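Side-chain contacts in N-acetylneuraminate lyase (Fusobacterium nucleatum subsp. nucleatum ATCC 25586, PDB 5ZKA), which belongs to the dihydrodipicolinate synthetase family, whose members are built on a TIM barrel, a ring of parallel strands wrapped in helices: residues L208-V212 and L213-G217; N262-Y265 and Q266-E270; E270-L274 and E275-A279. All coordinates share one frame; numbering follows the deposited sequence.

Interaction 1. Residues L208-V212 and L213-G217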
ATOM      1  N   LEU A 208      -3.852  -6.744  -6.757  1.00 20.84           N
ATOM      2  CA  LEU A 208      -4.892  -7.332  -5.913  1.00 25.29           C
ATOM      3  C   LEU A 208      -5.335  -6.380  -4.805  1.00 24.29           C
ATOM      4  O   LEU A 208      -6.552  -6.149  -4.672  1.00 25.32           O
ATOM      5  CB  LEU A 208      -4.417  -8.683  -5.365  1.00 24.72           C
ATOM      6  CG  LEU A 208      -5.228  -9.268  -4.209  1.00 27.80           C
ATOM      7  CD1 LEU A 208      -6.686  -9.479  -4.582  1.00 29.47           C
ATOM      8  CD2 LEU A 208      -4.590 -10.591  -3.796  1.00 25.18           C
ATOM      9  N   PRO A 209      -4.446  -5.800  -3.989  1.00 24.33           N
ATOM     10  CA  PRO A 209      -4.941  -4.871  -2.954  1.00 24.47           C
ATOM     11  C   PRO A 209      -5.651  -3.658  -3.532  1.00 22.77           C
ATOM     12  O   PRO A 209      -6.618  -3.164  -2.940  1.00 24.04           O
ATOM     13  CB  PRO A 209      -3.670  -4.474  -2.186  1.00 27.43           C
ATOM     14  CG  PRO A 209      -2.517  -4.885  -3.059  1.00 24.90           C
ATOM     15  CD  PRO A 209      -3.002  -6.071  -3.842  1.00 23.81           C
ATOM     16  N   ALA A 210      -5.216  -3.177  -4.696  1.00 23.22           N
ATOM     17  CA  ALA A 210      -5.918  -2.077  -5.350  1.00 22.98           C
ATOM     18  C   ALA A 210      -7.311  -2.492  -5.806  1.00 29.74           C
ATOM     19  O   ALA A 210      -8.264  -1.714  -5.693  1.00 23.27           O
ATOM     20  CB  ALA A 210      -5.098  -1.581  -6.543  1.00 23.55           C
ATOM     21  N   THR A 211      -7.451  -3.714  -6.340  1.00 24.92           N
ATOM     22  CA  THR A 211      -8.757  -4.150  -6.830  1.00 20.81           C
ATOM     23  C   THR A 211      -9.808  -4.147  -5.720  1.00 22.30           C
ATOM     24  O   THR A 211     -10.956  -3.742  -5.946  1.00 26.91           O
ATOM     25  CB  THR A 211      -8.638  -5.539  -7.465  1.00 25.93           C
ATOM     26  OG1 THR A 211      -7.694  -5.461  -8.538  1.00 28.54           O
ATOM     27  CG2 THR A 211      -9.980  -5.981  -8.031  1.00 27.61           C
ATOM     28  N   VAL A 212      -9.446  -4.579  -4.509  1.00 22.08           N
ATOM     29  CA  VAL A 212     -10.473  -4.636  -3.468  1.00 23.81           C
ATOM     30  C   VAL A 212     -10.784  -3.267  -2.872  1.00 25.61           C
ATOM     31  O   VAL A 212     -11.777  -3.136  -2.140  1.00 28.78           O
ATOM     32  CB  VAL A 212     -10.090  -5.635  -2.357  1.00 23.95           C
ATOM     33  CG1 VAL A 212      -9.818  -7.030  -2.965  1.00 27.41           C
ATOM     34  CG2 VAL A 212      -8.892  -5.137  -1.534  1.00 21.47           C
ATOM     35  N   LEU A 213      -9.975  -2.246  -3.160  1.00 26.44           N
ATOM     36  CA  LEU A 213     -10.332  -0.857  -2.873  1.00 25.79           C
ATOM     37  C   LEU A 213     -11.149  -0.223  -3.997  1.00 27.26           C
ATOM     38  O   LEU A 213     -11.382   0.988  -3.973  1.00 32.13           O
ATOM     39  CB  LEU A 213      -9.074  -0.015  -2.628  1.00 20.65           C
ATOM     40  CG  LEU A 213      -8.342  -0.301  -1.307  1.00 25.19           C
ATOM     41  CD1 LEU A 213      -7.128   0.601  -1.169  1.00 28.61           C
ATOM     42  CD2 LEU A 213      -9.274  -0.084  -0.110  1.00 27.15           C
ATOM     43  N   GLY A 214     -11.569  -1.008  -4.990  1.00 23.92           N
ATOM     44  CA  GLY A 214     -12.539  -0.549  -5.965  1.00 25.51           C
ATOM     45  C   GLY A 214     -11.994   0.179  -7.176  1.00 24.78           C
ATOM     46  O   GLY A 214     -12.759   0.904  -7.827  1.00 25.22           O
ATOM     47  N   VAL A 215     -10.715   0.003  -7.526  1.00 28.14           N
ATOM     48  CA  VAL A 215     -10.240   0.619  -8.774  1.00 27.62           C
ATOM     49  C   VAL A 215     -11.014   0.028  -9.962  1.00 29.36           C
ATOM     50  O   VAL A 215     -11.580  -1.070  -9.893  1.00 25.13           O
ATOM     51  CB  VAL A 215      -8.723   0.466  -8.990  1.00 25.25           C
ATOM     52  CG1 VAL A 215      -7.937   1.174  -7.898  1.00 25.69           C
ATOM     53  CG2 VAL A 215      -8.335  -1.001  -9.072  1.00 23.97           C
ATOM     54  N   ASP A 216     -11.081   0.802 -11.043  1.00 30.00           N
ATOM     55  CA  ASP A 216     -11.858   0.441 -12.225  1.00 23.58           C
ATOM     56  C   ASP A 216     -11.037  -0.313 -13.247  1.00 26.14           C
ATOM     57  O   ASP A 216     -11.583  -0.769 -14.257  1.00 29.21           O
ATOM     58  CB  ASP A 216     -12.453   1.705 -12.841  1.00 27.03           C
ATOM     59  CG  ASP A 216     -13.339   2.440 -11.860  1.00 33.59           C
ATOM     60  OD1 ASP A 216     -14.501   2.017 -11.698  1.00 35.97           O
ATOM     61  OD2 ASP A 216     -12.866   3.410 -11.224  1.00 27.72           O
ATOM     62  N   GLY A 217      -9.749  -0.474 -12.984  1.00 27.84           N
ATOM     63  CA  GLY A 217      -8.874  -1.164 -13.907  1.00 25.56           C
ATOM     64  C   GLY A 217      -7.436  -0.921 -13.517  1.00 25.20           C
ATOM     65  O   GLY A 217      -7.144  -0.521 -12.386  1.00 27.64           O
TER
HETATM   66  O   HOH W   1     -12.424  -3.024  -8.164  1.00 30.53           O

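Interaction 2. Residues N262-Y265 and Q266-E270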
ATOM      1  N   ASN A 262      16.310  -7.798 -13.481  1.00 31.13           N
ATOM      2  CA  ASN A 262      16.966  -8.074 -14.752  1.00 29.77           C
ATOM      3  C   ASN A 262      16.935  -6.885 -15.698  1.00 31.32           C
ATOM      4  O   ASN A 262      17.473  -6.977 -16.812  1.00 32.89           O
ATOM      5  CB  ASN A 262      16.290  -9.279 -15.408  1.00 24.75           C
ATOM      6  CG  ASN A 262      17.185  -9.985 -16.387  1.00 29.82           C
ATOM      7  OD1 ASN A 262      18.302 -10.372 -16.045  1.00 26.34           O
ATOM      8  ND2 ASN A 262      16.699 -10.170 -17.619  1.00 28.46           N
ATOM      9  N   GLY A 263      16.320  -5.778 -15.284  1.00 32.44           N
ATOM     10  CA  GLY A 263      16.084  -4.643 -16.155  1.00 29.35           C
ATOM     11  C   GLY A 263      14.688  -4.692 -16.740  1.00 31.15           C
ATOM     12  O   GLY A 263      14.413  -5.507 -17.623  1.00 30.22           O
ATOM     13  N   LEU A 264      13.809  -3.802 -16.276  1.00 28.49           N
ATOM     14  CA  LEU A 264      12.389  -3.870 -16.624  1.00 28.49           C
ATOM     15  C   LEU A 264      12.165  -3.823 -18.136  1.00 26.64           C
ATOM     16  O   LEU A 264      11.604  -4.758 -18.725  1.00 29.29           O
ATOM     17  CB  LEU A 264      11.649  -2.714 -15.939  1.00 29.07           C
ATOM     18  CG  LEU A 264      10.149  -2.508 -16.170  1.00 36.27           C
ATOM     19  CD1 LEU A 264       9.352  -3.616 -15.525  1.00 35.95           C
ATOM     20  CD2 LEU A 264       9.702  -1.151 -15.610  1.00 42.15           C
ATOM     21  N   TYR A 265      12.536  -2.708 -18.777  1.00 27.14           N
ATOM     22  CA  TYR A 265      12.193  -2.541 -20.190  1.00 30.15           C
ATOM     23  C   TYR A 265      12.906  -3.575 -21.051  1.00 28.96           C
ATOM     24  O   TYR A 265      12.301  -4.154 -21.959  1.00 32.08           O
ATOM     25  CB  TYR A 265      12.522  -1.124 -20.669  1.00 34.82           C
ATOM     26  CG  TYR A 265      11.693  -0.042 -19.999  1.00 44.32           C
ATOM     27  CD1 TYR A 265      10.496  -0.349 -19.357  1.00 48.06           C
ATOM     28  CD2 TYR A 265      12.109   1.280 -20.002  1.00 52.14           C
ATOM     29  CE1 TYR A 265       9.740   0.634 -18.735  1.00 51.20           C
ATOM     30  CE2 TYR A 265      11.362   2.274 -19.380  1.00 52.89           C
ATOM     31  CZ  TYR A 265      10.181   1.944 -18.748  1.00 48.59           C
ATOM     32  OH  TYR A 265       9.433   2.924 -18.135  1.00 44.21           O
ATOM     33  N   GLN A 266      14.184  -3.835 -20.764  1.00 28.84           N
ATOM     34  CA  GLN A 266      14.937  -4.816 -21.539  1.00 28.88           C
ATOM     35  C   GLN A 266      14.341  -6.216 -21.409  1.00 32.94           C
ATOM     36  O   GLN A 266      14.331  -6.985 -22.375  1.00 29.76           O
ATOM     37  CB  GLN A 266      16.401  -4.821 -21.092  1.00 36.42           C
ATOM     38  CG  GLN A 266      17.159  -3.521 -21.376  1.00 38.12           C
ATOM     39  CD  GLN A 266      17.076  -2.511 -20.233  1.00 44.85           C
ATOM     40  OE1 GLN A 266      16.244  -2.639 -19.322  1.00 40.59           O
ATOM     41  NE2 GLN A 266      17.937  -1.492 -20.283  1.00 41.80           N
ATOM     42  N   THR A 267      13.848  -6.572 -20.221  1.00 26.39           N
ATOM     43  CA  THR A 267      13.384  -7.944 -20.001  1.00 24.72           C
ATOM     44  C   THR A 267      12.014  -8.172 -20.623  1.00 23.70           C
ATOM     45  O   THR A 267      11.772  -9.227 -21.222  1.00 27.59           O
ATOM     46  CB  THR A 267      13.365  -8.254 -18.500  1.00 25.37           C
ATOM     47  OG1 THR A 267      14.711  -8.207 -18.012  1.00 27.67           O
ATOM     48  CG2 THR A 267      12.796  -9.656 -18.220  1.00 24.83           C
ATOM     49  N   ILE A 268      11.112  -7.190 -20.518  1.00 24.03           N
ATOM     50  CA  ILE A 268       9.827  -7.308 -21.206  1.00 28.13           C
ATOM     51  C   ILE A 268      10.045  -7.446 -22.709  1.00 26.73           C
ATOM     52  O   ILE A 268       9.449  -8.312 -23.367  1.00 27.27           O
ATOM     53  CB  ILE A 268       8.911  -6.115 -20.864  1.00 30.97           C
ATOM     54  CG1 ILE A 268       8.576  -6.125 -19.361  1.00 30.83           C
ATOM     55  CG2 ILE A 268       7.635  -6.151 -21.732  1.00 30.02           C
ATOM     56  CD1 ILE A 268       7.847  -4.895 -18.866  1.00 27.35           C
ATOM     57  N   LYS A 269      10.930  -6.614 -23.273  1.00 27.79           N
ATOM     58  CA  LYS A 269      11.201  -6.715 -24.707  1.00 26.23           C
ATOM     59  C   LYS A 269      11.849  -8.049 -25.055  1.00 32.12           C
ATOM     60  O   LYS A 269      11.542  -8.639 -26.103  1.00 32.10           O
ATOM     61  CB  LYS A 269      12.073  -5.547 -25.164  1.00 26.56           C
ATOM     62  CG  LYS A 269      11.330  -4.229 -25.145  1.00 32.79           C
ATOM     63  CD  LYS A 269      12.022  -3.174 -25.986  1.00 32.69           C
ATOM     64  CE  LYS A 269      11.225  -1.872 -25.987  1.00 40.11           C
ATOM     65  NZ  LYS A 269      11.977  -0.744 -26.604  1.00 39.22           N
ATOM     66  N   GLU A 270      12.737  -8.555 -24.188  1.00 29.30           N
ATOM     67  CA  GLU A 270      13.367  -9.843 -24.471  1.00 34.12           C
ATOM     68  C   GLU A 270      12.355 -10.983 -24.418  1.00 29.91           C
ATOM     69  O   GLU A 270      12.408 -11.901 -25.243  1.00 31.11           O
ATOM     70  CB  GLU A 270      14.518 -10.101 -23.496  1.00 36.28           C
ATOM     71  CG  GLU A 270      15.309 -11.388 -23.772  1.00 36.45           C
ATOM     72  CD  GLU A 270      16.088 -11.362 -25.091  1.00 46.76           C
ATOM     73  OE1 GLU A 270      16.222 -10.282 -25.712  1.00 46.85           O
ATOM     74  OE2 GLU A 270      16.577 -12.435 -25.498  1.00 53.24           O
TER
HETATM   75  O   HOH W   2      14.668  -0.794 -17.688  1.00 36.91           O

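Interaction 3. Residues E270-L274 and E275-A279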
ATOM      1  N   GLU A 270      12.737  -8.555 -24.188  1.00 29.30           N
ATOM      2  CA  GLU A 270      13.367  -9.843 -24.471  1.00 34.12           C
ATOM      3  C   GLU A 270      12.355 -10.983 -24.418  1.00 29.91           C
ATOM      4  O   GLU A 270      12.408 -11.901 -25.243  1.00 31.11           O
ATOM      5  CB  GLU A 270      14.518 -10.101 -23.496  1.00 36.28           C
ATOM      6  CG  GLU A 270      15.309 -11.388 -23.772  1.00 36.45           C
ATOM      7  CD  GLU A 270      16.088 -11.362 -25.091  1.00 46.76           C
ATOM      8  OE1 GLU A 270      16.222 -10.282 -25.712  1.00 46.85           O
ATOM      9  OE2 GLU A 270      16.577 -12.435 -25.498  1.00 53.24           O
ATOM     10  N   ILE A 271      11.428 -10.948 -23.458  1.00 27.54           N
ATOM     11  CA  ILE A 271      10.415 -11.997 -23.375  1.00 30.20           C
ATOM     12  C   ILE A 271       9.470 -11.927 -24.570  1.00 29.09           C
ATOM     13  O   ILE A 271       9.030 -12.958 -25.094  1.00 30.36           O
ATOM     14  CB  ILE A 271       9.661 -11.888 -22.036  1.00 31.78           C
ATOM     15  CG1 ILE A 271      10.613 -12.243 -20.891  1.00 35.48           C
ATOM     16  CG2 ILE A 271       8.443 -12.814 -22.025  1.00 29.53           C
ATOM     17  CD1 ILE A 271      10.014 -12.126 -19.497  1.00 35.05           C
ATOM     18  N   LEU A 272       9.132 -10.712 -25.016  1.00 29.33           N
ATOM     19  CA  LEU A 272       8.334 -10.589 -26.229  1.00 28.16           C
ATOM     20  C   LEU A 272       9.042 -11.256 -27.398  1.00 33.33           C
ATOM     21  O   LEU A 272       8.408 -11.950 -28.198  1.00 32.53           O
ATOM     22  CB  LEU A 272       8.043  -9.114 -26.520  1.00 28.04           C
ATOM     23  CG  LEU A 272       6.915  -8.480 -25.687  1.00 28.35           C
ATOM     24  CD1 LEU A 272       6.908  -6.948 -25.784  1.00 23.96           C
ATOM     25  CD2 LEU A 272       5.560  -9.036 -26.111  1.00 25.89           C
ATOM     26  N   LYS A 273      10.364 -11.086 -27.499  1.00 34.95           N
ATOM     27  CA  LYS A 273      11.081 -11.741 -28.590  1.00 34.07           C
ATOM     28  C   LYS A 273      11.020 -13.257 -28.447  1.00 35.80           C
ATOM     29  O   LYS A 273      10.832 -13.967 -29.439  1.00 32.83           O
ATOM     30  CB  LYS A 273      12.530 -11.257 -28.655  1.00 34.13           C
ATOM     31  CG  LYS A 273      12.662  -9.759 -28.896  1.00 33.74           C
ATOM     32  CD  LYS A 273      14.101  -9.334 -29.126  1.00 37.63           C
ATOM     33  CE  LYS A 273      14.239  -7.816 -28.963  1.00 37.90           C
ATOM     34  NZ  LYS A 273      15.669  -7.409 -28.954  1.00 42.95           N
ATOM     35  N   LEU A 274      11.140 -13.769 -27.218  1.00 33.07           N
ATOM     36  CA  LEU A 274      10.969 -15.203 -26.997  1.00 39.80           C
ATOM     37  C   LEU A 274       9.560 -15.670 -27.345  1.00 39.15           C
ATOM     38  O   LEU A 274       9.364 -16.855 -27.623  1.00 40.61           O
ATOM     39  CB  LEU A 274      11.292 -15.566 -25.543  1.00 39.41           C
ATOM     40  CG  LEU A 274      12.749 -15.453 -25.087  1.00 35.80           C
ATOM     41  CD1 LEU A 274      12.837 -15.528 -23.575  1.00 32.40           C
ATOM     42  CD2 LEU A 274      13.610 -16.546 -25.721  1.00 37.59           C
ATOM     43  N   GLU A 275       8.577 -14.774 -27.332  1.00 35.55           N
ATOM     44  CA  GLU A 275       7.222 -15.092 -27.762  1.00 38.61           C
ATOM     45  C   GLU A 275       7.001 -14.815 -29.239  1.00 40.60           C
ATOM     46  O   GLU A 275       5.855 -14.863 -29.705  1.00 40.38           O
ATOM     47  CB  GLU A 275       6.200 -14.322 -26.925  1.00 36.49           C
ATOM     48  CG  GLU A 275       6.073 -14.866 -25.524  1.00 42.36           C
ATOM     49  CD  GLU A 275       5.197 -16.101 -25.464  1.00 45.90           C
ATOM     50  OE1 GLU A 275       4.011 -16.005 -25.839  1.00 48.73           O
ATOM     51  OE2 GLU A 275       5.699 -17.173 -25.064  1.00 44.68           O
ATOM     52  N   GLY A 276       8.069 -14.539 -29.984  1.00 34.31           N
ATOM     53  CA  GLY A 276       7.974 -14.357 -31.414  1.00 36.78           C
ATOM     54  C   GLY A 276       7.614 -12.965 -31.875  1.00 38.42           C
ATOM     55  O   GLY A 276       7.318 -12.789 -33.061  1.00 36.37           O
ATOM     56  N   VAL A 277       7.631 -11.977 -30.974  1.00 31.85           N
ATOM     57  CA  VAL A 277       7.308 -10.582 -31.277  1.00 37.12           C
ATOM     58  C   VAL A 277       8.612  -9.807 -31.420  1.00 32.76           C
ATOM     59  O   VAL A 277       9.477  -9.873 -30.541  1.00 35.88           O
ATOM     60  CB  VAL A 277       6.434  -9.968 -30.165  1.00 35.23           C
ATOM     61  CG1 VAL A 277       6.076  -8.525 -30.482  1.00 36.88           C
ATOM     62  CG2 VAL A 277       5.170 -10.792 -29.949  1.00 36.45           C
ATOM     63  N   ASP A 278       8.755  -9.064 -32.513  1.00 34.62           N
ATOM     64  CA  ASP A 278       9.974  -8.293 -32.769  1.00 37.21           C
ATOM     65  C   ASP A 278       9.920  -6.986 -31.975  1.00 37.78           C
ATOM     66  O   ASP A 278       9.504  -5.931 -32.474  1.00 38.91           O
ATOM     67  CB  ASP A 278      10.138  -8.040 -34.265  1.00 42.99           C
ATOM     68  CG  ASP A 278      11.319  -7.136 -34.585  1.00 52.98           C
ATOM     69  OD1 ASP A 278      12.267  -7.068 -33.770  1.00 57.22           O
ATOM     70  OD2 ASP A 278      11.294  -6.492 -35.660  1.00 54.98           O
ATOM     71  N   ALA A 279      10.389  -7.046 -30.732  1.00 31.37           N
ATOM     72  CA  ALA A 279      10.300  -5.915 -29.813  1.00 29.89           C
ATOM     73  C   ALA A 279      11.481  -4.949 -29.901  1.00 35.17           C
ATOM     74  O   ALA A 279      11.524  -3.984 -29.127  1.00 35.44           O
ATOM     75  CB  ALA A 279      10.156  -6.415 -28.376  1.00 30.70           C
TER

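Interaction 1. Residues L208-V212 and L213-G217
The turn that carries the chain out of helix 207-212 and into barrel strand 217-220 is held by the last carbonyls of the helix and by Val215, which folds back over Ala210. Gly214 N donates to Thr211 O at 3.0 Å; the amide stands above that carbonyl's plane, 62° out of it, as the chain swings over the helix end. Leu213 N has two weak bonds, one to Pro209 O at 3.5 Å and one to Ala210 O at 3.1 Å. Gly214 has positive phi (87°), a backbone conformation that glycine, having no CB, takes up without strain. Beyond it Val215 points back at the helix. One methyl, Val215 CG2, sits between backbone N and carbonyl carbon (chi1 of CG1 -63°) and lies 3.5 Å from Ala210 O; Val215 CG1 also reaches that oxygen, and Val215 CG2 is 4.1 Å from Ala210 CB. Leu213 and Val215 both touch Leu187 of helix 184-193, while an apolar side chain of the other protein chain packs on Leu213. A water donates to Thr211 O at 2.8 Å and to Val215 O at 2.7 Å, bridging helix end and loop. Thr211 O thus receives a backbone amide and a water, which implies that a carbonyl left without a further helical turn is still satisfied, while the valine methyls cover Ala210 O with hydrocarbon.

Interaction 2. Residues N262-Y265 and Q266-E270
Thr267 and Asn262 meet across the glycine that joins two helices, and the rotamers of both serve one chain of bonds. In Thr267 the hydroxyl is turned beside its own backbone N (chi1 -64°), back toward the preceding turn, where OG1 donates to Gly263 O at 2.7 Å. Thr267 N also bonds to Gly263 O, at 2.9 Å, so one residue grips this carbonyl twice. Asn262 extends with CG opposite its backbone N (chi1 -157°) and crosses Thr267 at about a right angle, giving ND2 to OG1 at 2.8 Å with the hydroxyl 22° out of the amide plane. The chain of Gln266 bends back, bringing OE1 to the start of the helix, where a water donates to it at 2.9 Å and accepts from Tyr265 N; Gln266 NE2 bonds to Lys287 O. Leu264 and Ile268 lie side by side, their CD1 atoms 3.9 Å apart. Gly263, with positive phi, is the N-cap of helix 264-274, directly after helix 242-262. Asn262 ND2 also bonds to Gln293 O of helix 291-304, and Leu264 and Thr267 rest on Ile259 of helix 242-262, so the junction packs on helix 242-262 and is tied to helix 291-304.

Interaction 3. Residues E270-L274 and E275-A279
Leu272 turns CG beside its backbone N (chi1 -79°), which carries CD1 to within 4.2 Å of Ala279 CB; Lys273, with the same sense of first torsion (chi1 -61°) and extended beyond CG, runs past the backbone of Val277 and Ala279. Leu272 CB is 3.9 Å from Ala279 CB and 4.1 Å from Val277 CB, so the methylene touches two residues of the loop. Lys273 CG lies 3.6 Å from Val277 O, and the same oxygen receives a CA-H...O contact from Lys273 CA at 3.1 Å. They accompany the Schellman motif that ends helix 264-274: Val277 N bonds to Leu272 O at 2.9 Å, and Gly276 N to Lys273 O at 2.9 Å. Gly276, with positive phi, is its C-prime residue. Glu275 N still donates in helical fashion to Ile271 O and only weakly to Leu272 O. The acidic end of Glu275 is taken up elsewhere, by His301 of helix 291-304 and Tyr46 of helix 37-49, while Lys273 NZ bonds to Gly280 O. Val277 also packs against Ile43 and Tyr46. The amides of Gly276 and Val277 thus satisfy carbonyls that the ended helix would otherwise leave without helical donors, and the apolar contacts lie where the outgoing chain runs back beside Leu272.

In the fold
Along the chain, interaction 1 comes first, closing the short link between helix 207-212 and strand 217-220 of the barrel. After helices 223-237 and 242-262, interaction 2 marks the break at which helix 264-274 begins, and interaction 3 its end, where the chain turns into the loop leading to helix 291-304. The contacts follow in series, with none nested or crossed. Interactions 2 and 3 share Glu270, have centres about 10 Å apart and touch where Lys269 packs on Ala279. Interaction 1 stands apart, its centre about 26 Å from that of interaction 2. It thus belongs to a helix-to-strand link of the barrel, whereas interactions 2 and 3 bound a C-terminal helix and pack beside helix 291-304.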